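Local coordinates for metallo-beta-lactamase domain-containing protein (Enterococcus faecalis, PDB 2AZ4) that is of unknown function but holds two zinc ions in a metallo-beta-lactamase fold and may act as an RNA-binding exonuclease, at residues A[278-287]-A[297-307]. Sequence-based numbering, arbitrary orientation.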
ATOM      1  N   THR A 278     -17.052 -22.704   4.297  1.00 21.90           N
ATOM      2  CA  THR A 278     -17.651 -21.537   3.669  1.00 21.68           C
ATOM      3  C   THR A 278     -17.145 -20.261   4.321  1.00 20.69           C
ATOM      4  O   THR A 278     -17.268 -20.089   5.522  1.00 21.61           O
ATOM      5  CB  THR A 278     -19.183 -21.543   3.813  1.00 21.70           C
ATOM      6  OG1 THR A 278     -19.720 -22.730   3.223  1.00 24.04           O
ATOM      7  CG2 THR A 278     -19.792 -20.315   3.153  1.00 22.98           C
ATOM      8  N   VAL A 279     -16.612 -19.360   3.514  1.00 19.96           N
ATOM      9  CA  VAL A 279     -16.110 -18.079   3.994  1.00 18.91           C
ATOM     10  C   VAL A 279     -17.223 -17.049   4.071  1.00 18.46           C
ATOM     11  O   VAL A 279     -18.056 -16.981   3.167  1.00 18.48           O
ATOM     12  CB  VAL A 279     -14.989 -17.546   3.071  1.00 18.73           C
ATOM     13  CG1 VAL A 279     -14.460 -16.209   3.566  1.00 19.72           C
ATOM     14  CG2 VAL A 279     -13.851 -18.569   3.002  1.00 19.27           C
ATOM     15  N   VAL A 280     -17.210 -16.250   5.150  1.00 17.41           N
ATOM     16  CA  VAL A 280     -18.145 -15.131   5.325  1.00 17.05           C
ATOM     17  C   VAL A 280     -17.336 -13.876   5.656  1.00 16.66           C
ATOM     18  O   VAL A 280     -16.575 -13.851   6.622  1.00 17.68           O
ATOM     19  CB  VAL A 280     -19.206 -15.420   6.440  1.00 16.38           C
ATOM     20  CG1 VAL A 280     -20.290 -14.358   6.452  1.00 15.49           C
ATOM     21  CG2 VAL A 280     -19.841 -16.778   6.231  1.00 15.61           C
ATOM     22  N   LEU A 281     -17.488 -12.841   4.856  1.00 16.88           N
ATOM     23  CA  LEU A 281     -16.720 -11.609   5.075  1.00 17.00           C
ATOM     24  C   LEU A 281     -17.603 -10.482   5.645  1.00 17.96           C
ATOM     25  O   LEU A 281     -18.831 -10.513   5.508  1.00 18.09           O
ATOM     26  CB  LEU A 281     -16.039 -11.144   3.772  1.00 16.64           C
ATOM     27  CG  LEU A 281     -15.007 -12.046   3.048  1.00 16.34           C
ATOM     28  CD1 LEU A 281     -14.360 -11.400   1.801  1.00 12.34           C
ATOM     29  CD2 LEU A 281     -13.905 -12.519   3.996  1.00 13.78           C
ATOM     30  N   GLU A 282     -16.971  -9.491   6.267  1.00 17.38           N
ATOM     31  CA  GLU A 282     -17.671  -8.274   6.631  1.00 17.91           C
ATOM     32  C   GLU A 282     -18.156  -7.654   5.321  1.00 17.06           C
ATOM     33  O   GLU A 282     -17.497  -7.801   4.304  1.00 17.26           O
ATOM     34  CB  GLU A 282     -16.720  -7.338   7.396  1.00 18.26           C
ATOM     35  CG  GLU A 282     -17.363  -6.029   7.850  1.00 19.72           C
ATOM     36  CD  GLU A 282     -17.249  -4.956   6.782  1.00 23.92           C
ATOM     37  OE1 GLU A 282     -16.334  -5.079   5.950  1.00 25.90           O
ATOM     38  OE2 GLU A 282     -18.064  -4.008   6.744  1.00 24.72           O
ATOM     39  N   ALA A 283     -19.301  -6.968   5.343  1.00 16.77           N
ATOM     40  CA  ALA A 283     -19.974  -6.519   4.107  1.00 16.24           C
ATOM     41  C   ALA A 283     -19.156  -5.636   3.164  1.00 16.48           C
ATOM     42  O   ALA A 283     -19.218  -5.818   1.934  1.00 16.55           O
ATOM     43  CB  ALA A 283     -21.337  -5.883   4.414  1.00 15.87           C
ATOM     44  N   ASN A 284     -18.399  -4.694   3.719  1.00 16.99           N
ATOM     45  CA  ASN A 284     -17.615  -3.746   2.906  1.00 16.79           C
ATOM     46  C   ASN A 284     -16.488  -4.468   2.208  1.00 16.26           C
ATOM     47  O   ASN A 284     -16.132  -4.127   1.086  1.00 16.93           O
ATOM     48  CB  ASN A 284     -17.076  -2.572   3.750  1.00 16.61           C
ATOM     49  CG  ASN A 284     -18.194  -1.627   4.218  1.00 17.91           C
ATOM     50  OD1 ASN A 284     -18.686  -0.813   3.456  1.00 19.21           O
ATOM     51  ND2 ASN A 284     -18.587  -1.746   5.470  1.00 19.10           N
ATOM     52  N   MET A 285     -15.935  -5.488   2.860  1.00 16.64           N
ATOM     53  CA  MET A 285     -14.923  -6.334   2.232  1.00 15.90           C
ATOM     54  C   MET A 285     -15.526  -7.175   1.086  1.00 16.87           C
ATOM     55  O   MET A 285     -14.913  -7.309   0.012  1.00 17.02           O
ATOM     56  CB  MET A 285     -14.199  -7.224   3.250  1.00 16.23           C
ATOM     57  CG  MET A 285     -12.928  -7.898   2.683  1.00 15.12           C
ATOM     58  SD  MET A 285     -11.598  -6.702   2.283  1.00 13.14           S
ATOM     59  CE  MET A 285     -11.183  -7.295   0.647  1.00 15.06           C
ATOM     60  N   ALA A 286     -16.702  -7.747   1.322  1.00 17.00           N
ATOM     61  CA  ALA A 286     -17.435  -8.460   0.282  1.00 17.65           C
ATOM     62  C   ALA A 286     -17.717  -7.545  -0.894  1.00 17.50           C
ATOM     63  O   ALA A 286     -17.570  -7.942  -2.051  1.00 18.50           O
ATOM     64  CB  ALA A 286     -18.746  -9.034   0.841  1.00 17.70           C
ATOM     65  N   ALA A 287     -18.118  -6.315  -0.604  1.00 17.85           N
ATOM     66  CA  ALA A 287     -18.467  -5.371  -1.657  1.00 17.87           C
ATOM     67  C   ALA A 287     -17.264  -5.005  -2.531  1.00 17.95           C
ATOM     68  O   ALA A 287     -17.396  -4.912  -3.758  1.00 18.09           O
ATOM     69  CB  ALA A 287     -19.098  -4.112  -1.064  1.00 17.78           C
ATOM     70  N   VAL A 297     -19.448 -13.474  -2.365  1.00 22.31           N
ATOM     71  CA  VAL A 297     -19.208 -14.290  -1.195  1.00 21.28           C
ATOM     72  C   VAL A 297     -20.274 -13.936  -0.159  1.00 20.13           C
ATOM     73  O   VAL A 297     -20.826 -12.836  -0.197  1.00 18.76           O
ATOM     74  CB  VAL A 297     -17.752 -14.056  -0.647  1.00 21.77           C
ATOM     75  CG1 VAL A 297     -17.548 -12.601  -0.155  1.00 20.51           C
ATOM     76  CG2 VAL A 297     -17.397 -15.053   0.456  1.00 23.11           C
ATOM     77  N   ARG A 298     -20.542 -14.857   0.762  1.00 19.19           N
ATOM     78  CA  ARG A 298     -21.404 -14.595   1.930  1.00 18.64           C
ATOM     79  C   ARG A 298     -20.791 -13.510   2.815  1.00 18.42           C
ATOM     80  O   ARG A 298     -19.574 -13.305   2.823  1.00 18.34           O
ATOM     81  CB  ARG A 298     -21.695 -15.889   2.725  1.00 18.98           C
ATOM     82  CG  ARG A 298     -22.621 -16.854   1.977  1.00 19.78           C
ATOM     83  CD  ARG A 298     -22.558 -18.270   2.573  1.00 21.34           C
ATOM     84  NE  ARG A 298     -23.311 -19.223   1.754  1.00 25.03           N
ATOM     85  CZ  ARG A 298     -22.875 -19.780   0.615  1.00 29.10           C
ATOM     86  NH1 ARG A 298     -21.672 -19.486   0.108  1.00 25.23           N
ATOM     87  NH2 ARG A 298     -23.667 -20.625  -0.039  1.00 30.39           N
ATOM     88  N   TYR A 299     -21.639 -12.778   3.528  1.00 17.55           N
ATOM     89  CA  TYR A 299     -21.185 -11.627   4.285  1.00 17.57           C
ATOM     90  C   TYR A 299     -22.097 -11.344   5.457  1.00 16.79           C
ATOM     91  O   TYR A 299     -23.208 -11.829   5.501  1.00 16.64           O
ATOM     92  CB  TYR A 299     -21.146 -10.384   3.389  1.00 16.60           C
ATOM     93  CG  TYR A 299     -22.518 -10.001   2.857  1.00 17.44           C
ATOM     94  CD1 TYR A 299     -23.336  -9.087   3.537  1.00 16.46           C
ATOM     95  CD2 TYR A 299     -23.000 -10.560   1.673  1.00 16.77           C
ATOM     96  CE1 TYR A 299     -24.585  -8.744   3.033  1.00 16.72           C
ATOM     97  CE2 TYR A 299     -24.242 -10.244   1.179  1.00 16.16           C
ATOM     98  CZ  TYR A 299     -25.020  -9.310   1.840  1.00 16.02           C
ATOM     99  OH  TYR A 299     -26.266  -9.005   1.328  1.00 17.01           O
ATOM    100  N   TYR A 300     -21.605 -10.534   6.386  1.00 16.98           N
ATOM    101  CA  TYR A 300     -22.412  -9.990   7.473  1.00 16.55           C
ATOM    102  C   TYR A 300     -22.126  -8.498   7.573  1.00 16.41           C
ATOM    103  O   TYR A 300     -21.046  -8.018   7.179  1.00 16.37           O
ATOM    104  CB  TYR A 300     -22.151 -10.709   8.805  1.00 16.72           C
ATOM    105  CG  TYR A 300     -20.850 -10.343   9.450  1.00 16.61           C
ATOM    106  CD1 TYR A 300     -20.816  -9.518  10.573  1.00 16.88           C
ATOM    107  CD2 TYR A 300     -19.634 -10.804   8.916  1.00 17.29           C
ATOM    108  CE1 TYR A 300     -19.607  -9.184  11.165  1.00 15.14           C
ATOM    109  CE2 TYR A 300     -18.425 -10.468   9.490  1.00 16.25           C
ATOM    110  CZ  TYR A 300     -18.416  -9.654  10.602  1.00 15.56           C
ATOM    111  OH  TYR A 300     -17.218  -9.302  11.166  1.00 16.44           O
ATOM    112  N   TYR A 301     -23.118  -7.766   8.060  1.00 16.01           N
ATOM    113  CA  TYR A 301     -22.973  -6.345   8.325  1.00 17.00           C
ATOM    114  C   TYR A 301     -22.430  -6.092   9.711  1.00 17.66           C
ATOM    115  O   TYR A 301     -22.958  -6.601  10.703  1.00 17.42           O
ATOM    116  CB  TYR A 301     -24.314  -5.650   8.182  1.00 16.68           C
ATOM    117  CG  TYR A 301     -24.720  -5.468   6.754  1.00 16.62           C
ATOM    118  CD1 TYR A 301     -24.091  -4.499   5.959  1.00 18.74           C
ATOM    119  CD2 TYR A 301     -25.751  -6.218   6.202  1.00 17.64           C
ATOM    120  CE1 TYR A 301     -24.457  -4.307   4.637  1.00 16.95           C
ATOM    121  CE2 TYR A 301     -26.140  -6.030   4.869  1.00 18.65           C
ATOM    122  CZ  TYR A 301     -25.470  -5.058   4.105  1.00 17.92           C
ATOM    123  OH  TYR A 301     -25.813  -4.855   2.802  1.00 19.20           O
ATOM    124  N   ALA A 302     -21.368  -5.294   9.778  1.00 19.01           N
ATOM    125  CA  ALA A 302     -20.851  -4.817  11.054  1.00 20.24           C
ATOM    126  C   ALA A 302     -21.279  -3.358  11.267  1.00 21.12           C
ATOM    127  O   ALA A 302     -20.843  -2.701  12.208  1.00 21.52           O
ATOM    128  CB  ALA A 302     -19.343  -4.957  11.086  1.00 20.15           C
ATOM    129  N   GLU A 303     -22.137  -2.859  10.384  1.00 22.06           N
ATOM    130  CA  GLU A 303     -22.630  -1.487  10.453  1.00 23.64           C
ATOM    131  C   GLU A 303     -24.113  -1.492  10.076  1.00 23.59           C
ATOM    132  O   GLU A 303     -24.620  -2.472   9.537  1.00 23.04           O
ATOM    133  CB  GLU A 303     -21.813  -0.579   9.517  1.00 23.79           C
ATOM    134  CG  GLU A 303     -20.321  -0.431   9.952  1.00 25.68           C
ATOM    135  CD  GLU A 303     -19.363   0.139   8.878  1.00 27.21           C
ATOM    136  OE1 GLU A 303     -19.814   0.749   7.880  1.00 28.98           O
ATOM    137  OE2 GLU A 303     -18.122  -0.032   9.067  1.00 33.07           O
ATOM    138  N   SER A 304     -24.809  -0.401  10.374  1.00 24.43           N
ATOM    139  CA  SER A 304     -26.208  -0.264   9.994  1.00 25.07           C
ATOM    140  C   SER A 304     -26.392   0.126   8.515  1.00 26.16           C
ATOM    141  O   SER A 304     -25.493   0.660   7.873  1.00 26.77           O
ATOM    142  CB  SER A 304     -26.940   0.692  10.946  1.00 25.16           C
ATOM    143  OG  SER A 304     -26.958   0.142  12.264  1.00 23.26           O
ATOM    144  N   GLY A 305     -27.562  -0.164   7.970  1.00 27.18           N
ATOM    145  CA  GLY A 305     -27.822   0.134   6.575  1.00 28.24           C
ATOM    146  C   GLY A 305     -27.494  -1.057   5.699  1.00 28.68           C
ATOM    147  O   GLY A 305     -27.217  -2.156   6.199  1.00 29.27           O
ATOM    148  N   LYS A 306     -27.522  -0.820   4.390  1.00 28.46           N
ATOM    149  CA  LYS A 306     -27.388  -1.852   3.378  1.00 28.47           C
ATOM    150  C   LYS A 306     -26.453  -1.317   2.314  1.00 27.46           C
ATOM    151  O   LYS A 306     -26.423  -0.108   2.040  1.00 27.60           O
ATOM    152  CB  LYS A 306     -28.741  -2.150   2.715  1.00 29.19           C
ATOM    153  CG  LYS A 306     -29.828  -2.718   3.631  1.00 32.20           C
ATOM    154  CD  LYS A 306     -30.013  -4.221   3.440  1.00 37.67           C
ATOM    155  CE  LYS A 306     -31.077  -4.554   2.359  1.00 41.54           C
ATOM    156  NZ  LYS A 306     -32.473  -4.136   2.765  1.00 41.77           N
ATOM    157  N   ILE A 307     -25.664  -2.208   1.726  1.00 25.88           N
ATOM    158  CA  ILE A 307     -24.897  -1.846   0.541  1.00 24.93           C
ATOM    159  C   ILE A 307     -25.700  -2.396  -0.647  1.00 24.61           C
ATOM    160  O   ILE A 307     -25.899  -3.606  -0.740  1.00 24.72           O
ATOM    161  CB  ILE A 307     -23.499  -2.454   0.588  1.00 25.04           C
ATOM    162  CG1 ILE A 307     -22.744  -1.892   1.802  1.00 23.83           C
ATOM    163  CG2 ILE A 307     -22.751  -2.238  -0.763  1.00 23.81           C
ATOM    164  CD1 ILE A 307     -21.405  -2.551   2.039  1.00 24.78           C
TER
HETATM  165  O   HOH W   1     -19.462 -17.540   0.897  1.00 20.91           O
HETATM  166  O   HOH W   2     -20.517  -3.795   7.525  1.00 25.38           O
HETATM  167  O   HOH W   3     -18.528 -10.351  -2.681  1.00 18.61           O
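Leu281 N donates to Arg298 O over 2.9 Å in a nearly straight bond (168°), and Tyr300 N in turn donates to Leu281 O, whose modelled position is less certain. A weak, bent bond from Ala283 N to Tyr300 O follows where strand 278-282 gives way to helix. On the face of the sheet carrying Leu281, Val297 lies across the end of that side chain, CG1 standing 3.9 Å from both Leu281 CD1 and Ala286 CB; its chi1 of 64° leaves that methyl facing this pair and turns CG2 to Val279 O. Ala283 CB meets the Tyr301 ring obliquely, 3.4 Å from CD1, and also touches Tyr299 CD1 and Ile307 CD1. Strand 278-282, helix 283-293 and strand 298-300 form a beta-alpha-beta unit at one margin of a six-stranded parallel sheet, well away from the zinc site; strand 298-300 is outermost, and strand 328-331 flanks 278-282 on its other side. Glu282 caps the helix from the N-cap position: OE1 accepts from Met285 N, while OE2 takes Asn284 N from above the carboxylate plane and Asn284 ND2, at 2.6 Å, on its syn lone pair. A water bonded to OE2 carries the link on to Ala302 N. At the far end another water, at the guanidinium edge and in its plane, joins Val279 O, Arg298 N and Arg298 NH1; Thr278 CG2 packs against Arg298 CD at 3.5 Å. Further out, Ile307 N donates to Tyr301 OH (2.9 Å), and Tyr300 OH bonds to Gln331 O. Glu303, near Asn284, forms a salt bridge with Arg125.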